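Local coordinates for protein prophenoloxidase b (PDB 3WKY) that is the precursor of a type 3 copper phenoloxidase that, once activated, probably oxidises monophenols and o-diphenols at a dicopper-dioxygen centre, at residues A[63-71]-A[264-272]; A[131-142]-A[193-201]. One frame throughout, in Å; residues are numbered along the deposited sequence.

The four segments come along the chain in the order 63-71, 131-142, 193-201 and 264-272. Contact 2 is therefore nested inside the loop that contact 1 closes. The two centres lie about 15 Å apart. Contact 2 is the deeper one and packs the start of helix 193-205, which carries copper ligands. Contact 1 joins a loop of the all-alpha domain to a loop of the copper domain that follows helix 218-239. The contacts also touch each other. Asp-140 packs on Thr-264 and Thr-265, and Trp-271 CZ2 lies 3.7 Å from Arg-141 NE. Through Asp-140 and Arg-141 the packing continues from the sodium-binding loop 264-272 to the segment that lies on the copper helix.

Contact 1: A[63-71]-A[264-272]; sequences IPEGIPFFA and TTGNGQEWS. With NA (sodium ion), chain P.
A type I beta turn from Thr-265 to Gly-268 brings Asn-267 against Gly-66. Asn-267 OD1 lies 3.4 Å from Gly-66 CA. Gly-66 has a phi of 94°, at which a CB would press on the carbonyl O of Glu-65. A water bridges the two residues: it accepts from Gly-66 N at 3.2 Å and donates weakly to Asn-267 OD1. Glu-65 OE2 comes to 3.3 Å from Asn-267 ND2, but the angle is too poor for a hydrogen bond. The same carboxylate has a long, weak ion pair with Lys-153 of a second subunit.

Thr-265 turns its hydroxyl back over the turn, with OG1 between the backbone N and the carbonyl carbon (chi1 72°). OG1 accepts from Asn-267 N at 3.3 Å, which makes an ST turn. It also takes a weaker bond from Gln-269 N and binds a sodium ion at 2.8 Å from OG1. The ion, bound by the loop between helices 218-239 and 294-310 of the copper domain, sits where that loop meets the loop before helix 74-89, in the all-alpha domain. Asn-108 ND2 ties down the latter loop by bonds to Pro-64 O and Ile-67 O.

Beyond the ion the contact is apolar. Pro-68 CG reaches Trp-271 CH2 at 3.6 Å. It makes an off-centre CH-pi contact with the six-membered ring, 4.1 Å from CG to the ring centroid and 30° off the normal. Phe-70 meets the same indole with its ring edge, CE1 standing 4.4 Å from Trp-271 CZ3.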
loop_
_atom_site.group_PDB
_atom_site.type_symbol
_atom_site.label_atom_id
_atom_site.label_comp_id
_atom_site.label_asym_id
_atom_site.label_seq_id
_atom_site.Cartn_x
_atom_site.Cartn_y
_atom_site.Cartn_z
ATOM N N ILE A 63 18.749 -37.811 -12.624
ATOM C CA ILE A 63 18.230 -36.649 -13.339
ATOM C C ILE A 63 17.586 -37.105 -14.641
ATOM O O ILE A 63 18.251 -37.688 -15.495
ATOM C CB ILE A 63 19.329 -35.605 -13.642
ATOM C CG1 ILE A 63 20.168 -35.328 -12.390
ATOM C CG2 ILE A 63 18.710 -34.324 -14.211
ATOM C CD1 ILE A 63 19.388 -34.864 -11.183
ATOM N N PRO A 64 16.282 -36.842 -14.797
ATOM C CA PRO A 64 15.559 -37.295 -15.993
ATOM C C PRO A 64 16.007 -36.582 -17.266
ATOM O O PRO A 64 16.435 -35.426 -17.219
ATOM C CB PRO A 64 14.098 -36.928 -15.681
ATOM C CG PRO A 64 14.190 -35.809 -14.676
ATOM C CD PRO A 64 15.414 -36.123 -13.847
ATOM N N GLU A 65 15.917 -37.274 -18.397
ATOM C CA GLU A 65 16.153 -36.666 -19.703
ATOM C C GLU A 65 15.102 -35.589 -19.962
ATOM O O GLU A 65 14.001 -35.652 -19.416
ATOM C CB GLU A 65 16.080 -37.734 -20.806
ATOM C CG GLU A 65 16.353 -37.218 -22.222
ATOM C CD GLU A 65 15.229 -37.535 -23.201
ATOM O OE1 GLU A 65 14.671 -38.652 -23.134
ATOM O OE2 GLU A 65 14.907 -36.665 -24.043
ATOM N N GLY A 66 15.428 -34.608 -20.794
ATOM C CA GLY A 66 14.440 -33.628 -21.215
ATOM C C GLY A 66 14.364 -32.336 -20.420
ATOM O O GLY A 66 13.425 -31.551 -20.596
ATOM N N ILE A 67 15.337 -32.118 -19.537
ATOM C CA ILE A 67 15.438 -30.858 -18.805
ATOM C C ILE A 67 16.895 -30.411 -18.836
ATOM O O ILE A 67 17.788 -31.229 -19.085
ATOM C CB ILE A 67 14.964 -30.976 -17.331
ATOM C CG1 ILE A 67 15.834 -31.959 -16.548
ATOM C CG2 ILE A 67 13.471 -31.359 -17.253
ATOM C CD1 ILE A 67 15.517 -32.003 -15.056
ATOM N N PRO A 68 17.143 -29.114 -18.591
ATOM C CA PRO A 68 18.536 -28.651 -18.557
ATOM C C PRO A 68 19.298 -29.155 -17.332
ATOM O O PRO A 68 18.693 -29.682 -16.394
ATOM C CB PRO A 68 18.393 -27.120 -18.472
ATOM C CG PRO A 68 17.016 -26.822 -18.982
ATOM C CD PRO A 68 16.183 -27.994 -18.541
ATOM N N PHE A 69 20.624 -28.994 -17.350
ATOM C CA PHE A 69 21.432 -29.124 -16.142
ATOM C C PHE A 69 21.288 -27.831 -15.343
ATOM O O PHE A 69 21.713 -26.753 -15.793
ATOM C CB PHE A 69 22.912 -29.343 -16.516
ATOM C CG PHE A 69 23.885 -29.111 -15.386
ATOM C CD1 PHE A 69 23.712 -29.720 -14.153
ATOM C CD2 PHE A 69 25.015 -28.309 -15.580
ATOM C CE1 PHE A 69 24.612 -29.507 -13.119
ATOM C CE2 PHE A 69 25.927 -28.103 -14.554
ATOM C CZ PHE A 69 25.730 -28.696 -13.321
ATOM N N PHE A 70 20.688 -27.936 -14.164
ATOM C CA PHE A 70 20.480 -26.778 -13.307
ATOM C C PHE A 70 21.628 -26.668 -12.315
ATOM O O PHE A 70 21.590 -27.231 -11.215
ATOM C CB PHE A 70 19.127 -26.892 -12.614
ATOM C CG PHE A 70 17.971 -26.765 -13.559
ATOM C CD1 PHE A 70 17.922 -25.718 -14.467
ATOM C CD2 PHE A 70 16.966 -27.717 -13.582
ATOM C CE1 PHE A 70 16.867 -25.601 -15.360
ATOM C CE2 PHE A 70 15.910 -27.605 -14.466
ATOM C CZ PHE A 70 15.863 -26.551 -15.357
ATOM N N ALA A 71 22.660 -25.936 -12.731
ATOM C CA ALA A 71 23.946 -25.953 -12.062
ATOM C C ALA A 71 23.917 -25.499 -10.605
ATOM O O ALA A 71 24.765 -25.909 -9.812
ATOM C CB ALA A 71 24.957 -25.139 -12.865
ATOM N N THR A 264 14.955 -22.152 -26.810
ATOM C CA THR A 264 14.278 -23.445 -26.698
ATOM C C THR A 264 15.337 -24.541 -26.742
ATOM O O THR A 264 16.204 -24.520 -27.623
ATOM C CB THR A 264 13.300 -23.651 -27.868
ATOM O OG1 THR A 264 12.354 -22.566 -27.899
ATOM C CG2 THR A 264 12.551 -24.982 -27.740
ATOM N N THR A 265 15.288 -25.487 -25.804
ATOM C CA THR A 265 16.312 -26.548 -25.773
ATOM C C THR A 265 16.084 -27.549 -26.899
ATOM O O THR A 265 15.040 -27.531 -27.547
ATOM C CB THR A 265 16.332 -27.340 -24.454
ATOM O OG1 THR A 265 15.177 -28.193 -24.376
ATOM C CG2 THR A 265 16.380 -26.408 -23.248
ATOM N N GLY A 266 17.060 -28.431 -27.110
ATOM C CA GLY A 266 16.983 -29.414 -28.175
ATOM C C GLY A 266 15.927 -30.471 -27.929
ATOM O O GLY A 266 15.589 -31.242 -28.830
ATOM N N ASN A 267 15.412 -30.518 -26.705
ATOM C CA ASN A 267 14.289 -31.389 -26.395
ATOM C C ASN A 267 12.962 -30.663 -26.580
ATOM O O ASN A 267 11.921 -31.140 -26.129
ATOM C CB ASN A 267 14.394 -31.936 -24.965
ATOM C CG ASN A 267 15.607 -32.822 -24.764
ATOM O OD1 ASN A 267 16.407 -32.602 -23.851
ATOM N ND2 ASN A 267 15.751 -33.830 -25.615
ATOM N N GLY A 268 13.001 -29.505 -27.238
ATOM C CA GLY A 268 11.782 -28.779 -27.578
ATOM C C GLY A 268 11.201 -27.977 -26.429
ATOM O O GLY A 268 10.100 -27.415 -26.528
ATOM N N GLN A 269 11.955 -27.916 -25.335
ATOM C CA GLN A 269 11.520 -27.231 -24.126
ATOM C C GLN A 269 11.923 -25.752 -24.126
ATOM O O GLN A 269 13.099 -25.436 -23.927
ATOM C CB GLN A 269 12.133 -27.934 -22.919
ATOM C CG GLN A 269 11.667 -29.364 -22.740
ATOM C CD GLN A 269 10.688 -29.507 -21.587
ATOM O OE1 GLN A 269 11.081 -29.464 -20.417
ATOM N NE2 GLN A 269 9.405 -29.670 -21.911
ATOM N N GLU A 270 10.955 -24.858 -24.341
ATOM C CA GLU A 270 11.222 -23.417 -24.314
ATOM C C GLU A 270 11.482 -22.922 -22.890
ATOM O O GLU A 270 10.714 -23.244 -21.983
ATOM C CB GLU A 270 10.053 -22.637 -24.920
ATOM C CG GLU A 270 10.196 -21.127 -24.733
ATOM C CD GLU A 270 9.249 -20.304 -25.588
ATOM O OE1 GLU A 270 8.524 -19.454 -25.017
ATOM O OE2 GLU A 270 9.248 -20.483 -26.826
ATOM N N TRP A 271 12.557 -22.154 -22.693
ATOM C CA TRP A 271 12.901 -21.651 -21.373
ATOM C C TRP A 271 11.812 -20.697 -20.892
ATOM O O TRP A 271 11.294 -19.880 -21.662
ATOM C CB TRP A 271 14.240 -20.893 -21.397
ATOM C CG TRP A 271 15.444 -21.783 -21.624
ATOM C CD1 TRP A 271 15.877 -22.292 -22.817
ATOM C CD2 TRP A 271 16.364 -22.258 -20.625
ATOM N NE1 TRP A 271 17.000 -23.065 -22.620
ATOM C CE2 TRP A 271 17.325 -23.053 -21.289
ATOM C CE3 TRP A 271 16.471 -22.080 -19.239
ATOM C CZ2 TRP A 271 18.375 -23.678 -20.609
ATOM C CZ3 TRP A 271 17.504 -22.709 -18.567
ATOM C CH2 TRP A 271 18.447 -23.500 -19.254
ATOM N N SER A 272 11.502 -20.780 -19.606
ATOM C CA SER A 272 10.546 -19.866 -18.997
ATOM C C SER A 272 11.067 -18.437 -19.049
ATOM O O SER A 272 12.279 -18.201 -19.069
ATOM C CB SER A 272 10.276 -20.279 -17.555
ATOM O OG SER A 272 9.583 -21.519 -17.543
HETATM NA NA NA P . 15.819 -29.751 -22.097
HETATM O O HOH W 1 18.313 -34.738 -22.118
#

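Contact 2: A[131-142]-A[193-201]; sequences TPPLPTVLPDRF and MNLNSFHWH. With CUO (Cu2-o2 cluster), chain J.
Met-193 O is gripped by two donors of Ser-197, OG at 2.9 Å and the backbone N at 3.0 Å, which reach it from opposite faces of the carbonyl plane. Phe-142 CE1 packs on the same oxygen. This is the first turn of helix 193-205, part of the copper-binding helical core of hemocyanin-type proteins. Its His-199 binds one copper of the cluster through NE2 at 2.2 Å. His-203 and His-226 complete that ion's histidines.

Segment 131-142 lies against another side of the helix. Pro-135 CD touches Ser-197 OG at 3.3 Å, and its CB and CG rest on Met-193 SD. The Phe-142 ring presents its edge to Asn-196 CB. Leu-134, with CG anti to the backbone N (chi1 -169°), lays CD2 over the Trp-200 indole, 3.5 Å from the five-membered ring centroid. With an alanine in place of Trp-200, Leu-134 CD2 would probably lose the ring face it rests on, and a gap would open beside the helix.

Tyr-121 OH bonds His-201 ND1, and Pro-128 O bonds Thr-131 OG1. One water links the segments, donating to Pro-132 O at 2.6 Å and to Thr-131 OG1, and lying 2.9 Å from His-201 NE2.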
loop_
_atom_site.group_PDB
_atom_site.type_symbol
_atom_site.label_atom_id
_atom_site.label_comp_id
_atom_site.label_asym_id
_atom_site.label_seq_id
_atom_site.Cartn_x
_atom_site.Cartn_y
_atom_site.Cartn_z
ATOM N N THR A 131 38.626 -28.996 -25.512
ATOM C CA THR A 131 37.178 -29.209 -25.553
ATOM C C THR A 131 36.600 -28.382 -26.694
ATOM O O THR A 131 37.134 -27.326 -27.025
ATOM C CB THR A 131 36.486 -28.838 -24.223
ATOM O OG1 THR A 131 36.742 -27.465 -23.917
ATOM C CG2 THR A 131 36.997 -29.701 -23.095
ATOM N N PRO A 132 35.509 -28.858 -27.315
ATOM C CA PRO A 132 34.911 -28.054 -28.386
ATOM C C PRO A 132 34.282 -26.794 -27.803
ATOM O O PRO A 132 33.899 -26.820 -26.632
ATOM C CB PRO A 132 33.816 -28.969 -28.947
ATOM C CG PRO A 132 33.515 -29.936 -27.838
ATOM C CD PRO A 132 34.811 -30.142 -27.116
ATOM N N PRO A 133 34.191 -25.715 -28.598
ATOM C CA PRO A 133 33.497 -24.502 -28.150
ATOM C C PRO A 133 32.060 -24.862 -27.818
ATOM O O PRO A 133 31.421 -25.592 -28.586
ATOM C CB PRO A 133 33.520 -23.599 -29.389
ATOM C CG PRO A 133 34.691 -24.096 -30.197
ATOM C CD PRO A 133 34.717 -25.580 -29.969
ATOM N N LEU A 134 31.557 -24.378 -26.690
ATOM C CA LEU A 134 30.204 -24.742 -26.282
ATOM C C LEU A 134 29.101 -24.422 -27.308
ATOM O O LEU A 134 28.177 -25.218 -27.475
ATOM C CB LEU A 134 29.881 -24.157 -24.901
ATOM C CG LEU A 134 28.608 -24.661 -24.217
ATOM C CD1 LEU A 134 28.627 -26.178 -24.000
ATOM C CD2 LEU A 134 28.466 -23.935 -22.886
ATOM N N PRO A 135 29.183 -23.268 -28.002
ATOM C CA PRO A 135 28.100 -23.034 -28.967
ATOM C C PRO A 135 28.048 -24.028 -30.128
ATOM O O PRO A 135 26.984 -24.172 -30.719
ATOM C CB PRO A 135 28.390 -21.625 -29.492
ATOM C CG PRO A 135 29.114 -20.956 -28.363
ATOM C CD PRO A 135 29.981 -22.046 -27.775
ATOM N N THR A 136 29.157 -24.692 -30.457
ATOM C CA THR A 136 29.134 -25.699 -31.525
ATOM C C THR A 136 28.505 -27.007 -31.053
ATOM O O THR A 136 28.146 -27.856 -31.864
ATOM C CB THR A 136 30.552 -26.001 -32.061
ATOM O OG1 THR A 136 31.296 -26.705 -31.056
ATOM C CG2 THR A 136 31.261 -24.712 -32.427
ATOM N N VAL A 137 28.379 -27.154 -29.735
ATOM C CA VAL A 137 27.837 -28.354 -29.102
ATOM C C VAL A 137 26.372 -28.153 -28.696
ATOM O O VAL A 137 25.535 -29.032 -28.898
ATOM C CB VAL A 137 28.664 -28.726 -27.847
ATOM C CG1 VAL A 137 28.015 -29.861 -27.071
ATOM C CG2 VAL A 137 30.084 -29.098 -28.238
ATOM N N LEU A 138 26.067 -26.990 -28.121
ATOM C CA LEU A 138 24.695 -26.673 -27.705
ATOM C C LEU A 138 24.264 -25.333 -28.287
ATOM O O LEU A 138 24.044 -24.378 -27.542
ATOM C CB LEU A 138 24.591 -26.616 -26.171
ATOM C CG LEU A 138 24.681 -27.908 -25.361
ATOM C CD1 LEU A 138 24.654 -27.624 -23.860
ATOM C CD2 LEU A 138 23.554 -28.867 -25.731
ATOM N N PRO A 139 24.156 -25.241 -29.623
ATOM C CA PRO A 139 23.793 -23.941 -30.193
ATOM C C PRO A 139 22.440 -23.412 -29.704
ATOM O O PRO A 139 22.256 -22.190 -29.715
ATOM C CB PRO A 139 23.761 -24.205 -31.713
ATOM C CG PRO A 139 23.740 -25.689 -31.860
ATOM C CD PRO A 139 24.427 -26.250 -30.668
ATOM N N ASP A 140 21.539 -24.295 -29.277
ATOM C CA ASP A 140 20.215 -23.877 -28.802
ATOM C C ASP A 140 20.302 -22.953 -27.580
ATOM O O ASP A 140 19.349 -22.220 -27.293
ATOM C CB ASP A 140 19.339 -25.089 -28.458
ATOM C CG ASP A 140 19.864 -25.868 -27.256
ATOM O OD1 ASP A 140 19.601 -25.463 -26.101
ATOM O OD2 ASP A 140 20.547 -26.894 -27.453
ATOM N N ARG A 141 21.430 -22.994 -26.868
ATOM C CA ARG A 141 21.618 -22.158 -25.678
ATOM C C ARG A 141 21.979 -20.720 -26.000
ATOM O O ARG A 141 21.932 -19.867 -25.110
ATOM C CB ARG A 141 22.690 -22.744 -24.740
ATOM C CG ARG A 141 22.381 -24.137 -24.184
ATOM C CD ARG A 141 21.188 -24.161 -23.224
ATOM N NE ARG A 141 21.287 -25.283 -22.295
ATOM C CZ ARG A 141 20.793 -26.503 -22.521
ATOM N NH1 ARG A 141 20.164 -26.783 -23.659
ATOM N NH2 ARG A 141 20.940 -27.453 -21.609
ATOM N N PHE A 142 22.328 -20.437 -27.259
ATOM C CA PHE A 142 22.892 -19.138 -27.620
ATOM C C PHE A 142 22.148 -18.451 -28.765
ATOM O O PHE A 142 22.306 -17.250 -28.983
ATOM C CB PHE A 142 24.381 -19.294 -27.990
ATOM C CG PHE A 142 25.172 -20.049 -26.968
ATOM C CD1 PHE A 142 25.683 -19.397 -25.845
ATOM C CD2 PHE A 142 25.390 -21.410 -27.111
ATOM C CE1 PHE A 142 26.397 -20.091 -24.892
ATOM C CE2 PHE A 142 26.107 -22.116 -26.154
ATOM C CZ PHE A 142 26.614 -21.450 -25.042
ATOM N N MET A 193 27.831 -15.040 -26.944
ATOM C CA MET A 193 27.948 -16.487 -26.745
ATOM C C MET A 193 29.262 -16.894 -26.081
ATOM O O MET A 193 29.305 -17.871 -25.327
ATOM C CB MET A 193 27.709 -17.251 -28.057
ATOM C CG MET A 193 28.748 -17.020 -29.138
ATOM S SD MET A 193 28.293 -17.976 -30.614
ATOM C CE MET A 193 26.639 -17.338 -30.935
ATOM N N ASN A 194 30.328 -16.139 -26.333
ATOM C CA ASN A 194 31.605 -16.434 -25.700
ATOM C C ASN A 194 31.596 -16.104 -24.207
ATOM O O ASN A 194 32.212 -16.803 -23.397
ATOM C CB ASN A 194 32.733 -15.674 -26.396
ATOM C CG ASN A 194 32.941 -16.127 -27.832
ATOM O OD1 ASN A 194 32.916 -17.319 -28.128
ATOM N ND2 ASN A 194 33.136 -15.169 -28.732
ATOM N N LEU A 195 30.895 -15.040 -23.838
ATOM C CA LEU A 195 30.799 -14.679 -22.425
ATOM C C LEU A 195 29.994 -15.710 -21.649
ATOM O O LEU A 195 30.369 -16.108 -20.537
ATOM C CB LEU A 195 30.171 -13.296 -22.269
ATOM C CG LEU A 195 30.163 -12.767 -20.832
ATOM C CD1 LEU A 195 31.589 -12.586 -20.310
ATOM C CD2 LEU A 195 29.409 -11.444 -20.774
ATOM N N ASN A 196 28.869 -16.129 -22.226
ATOM C CA ASN A 196 28.066 -17.173 -21.611
ATOM C C ASN A 196 28.816 -18.505 -21.514
ATOM O O ASN A 196 28.696 -19.208 -20.516
ATOM C CB ASN A 196 26.726 -17.333 -22.340
ATOM C CG ASN A 196 25.745 -16.242 -21.975
ATOM O OD1 ASN A 196 24.961 -16.393 -21.030
ATOM N ND2 ASN A 196 25.784 -15.128 -22.710
ATOM N N SER A 197 29.604 -18.831 -22.537
ATOM C CA SER A 197 30.439 -20.038 -22.492
ATOM C C SER A 197 31.537 -19.944 -21.438
ATOM O O SER A 197 31.837 -20.928 -20.764
ATOM C CB SER A 197 31.057 -20.316 -23.866
ATOM O OG SER A 197 30.035 -20.612 -24.801
ATOM N N PHE A 198 32.139 -18.766 -21.310
ATOM C CA PHE A 198 33.134 -18.530 -20.264
ATOM C C PHE A 198 32.522 -18.794 -18.887
ATOM O O PHE A 198 33.137 -19.407 -18.016
ATOM C CB PHE A 198 33.674 -17.102 -20.356
ATOM C CG PHE A 198 34.345 -16.624 -19.097
ATOM C CD1 PHE A 198 35.577 -17.142 -18.710
ATOM C CD2 PHE A 198 33.745 -15.651 -18.304
ATOM C CE1 PHE A 198 36.199 -16.705 -17.551
ATOM C CE2 PHE A 198 34.364 -15.198 -17.140
ATOM C CZ PHE A 198 35.590 -15.724 -16.764
ATOM N N HIS A 199 31.292 -18.334 -18.690
ATOM C CA HIS A 199 30.628 -18.562 -17.426
ATOM C C HIS A 199 30.446 -20.067 -17.129
ATOM O O HIS A 199 30.670 -20.529 -16.009
ATOM C CB HIS A 199 29.283 -17.837 -17.434
ATOM C CG HIS A 199 28.697 -17.671 -16.084
ATOM N ND1 HIS A 199 27.529 -18.288 -15.697
ATOM C CD2 HIS A 199 29.121 -16.959 -15.013
ATOM C CE1 HIS A 199 27.258 -17.968 -14.449
ATOM N NE2 HIS A 199 28.199 -17.148 -14.024
ATOM N N TRP A 200 30.031 -20.827 -18.135
ATOM C CA TRP A 200 29.968 -22.289 -18.031
ATOM C C TRP A 200 31.345 -22.867 -17.657
ATOM O O TRP A 200 31.472 -23.643 -16.701
ATOM C CB TRP A 200 29.464 -22.832 -19.370
ATOM C CG TRP A 200 29.648 -24.307 -19.708
ATOM C CD1 TRP A 200 30.761 -24.893 -20.270
ATOM C CD2 TRP A 200 28.649 -25.342 -19.637
ATOM N NE1 TRP A 200 30.524 -26.233 -20.505
ATOM C CE2 TRP A 200 29.235 -26.530 -20.134
ATOM C CE3 TRP A 200 27.318 -25.380 -19.194
ATOM C CZ2 TRP A 200 28.544 -27.746 -20.181
ATOM C CZ3 TRP A 200 26.624 -26.601 -19.242
ATOM C CH2 TRP A 200 27.243 -27.763 -19.734
ATOM N N HIS A 201 32.369 -22.477 -18.405
ATOM C CA HIS A 201 33.719 -22.958 -18.115
ATOM C C HIS A 201 34.181 -22.622 -16.712
ATOM O O HIS A 201 34.776 -23.466 -16.021
ATOM C CB HIS A 201 34.714 -22.443 -19.155
ATOM C CG HIS A 201 34.706 -23.249 -20.413
ATOM N ND1 HIS A 201 35.418 -24.426 -20.541
ATOM C CD2 HIS A 201 34.066 -23.064 -21.592
ATOM C CE1 HIS A 201 35.217 -24.928 -21.748
ATOM N NE2 HIS A 201 34.400 -24.125 -22.405
HETATM CU CU1 CUO J . 28.645 -17.275 -11.883
HETATM CU CU2 CUO J . 25.791 -16.457 -9.844
HETATM O O1 CUO J . 27.328 -17.574 -10.411
HETATM O O2 CUO J . 26.396 -17.311 -11.758
HETATM O O HOH W 2 35.100 -25.188 -25.003
HETATM O O HOH W 3 33.311 -22.635 -25.294
#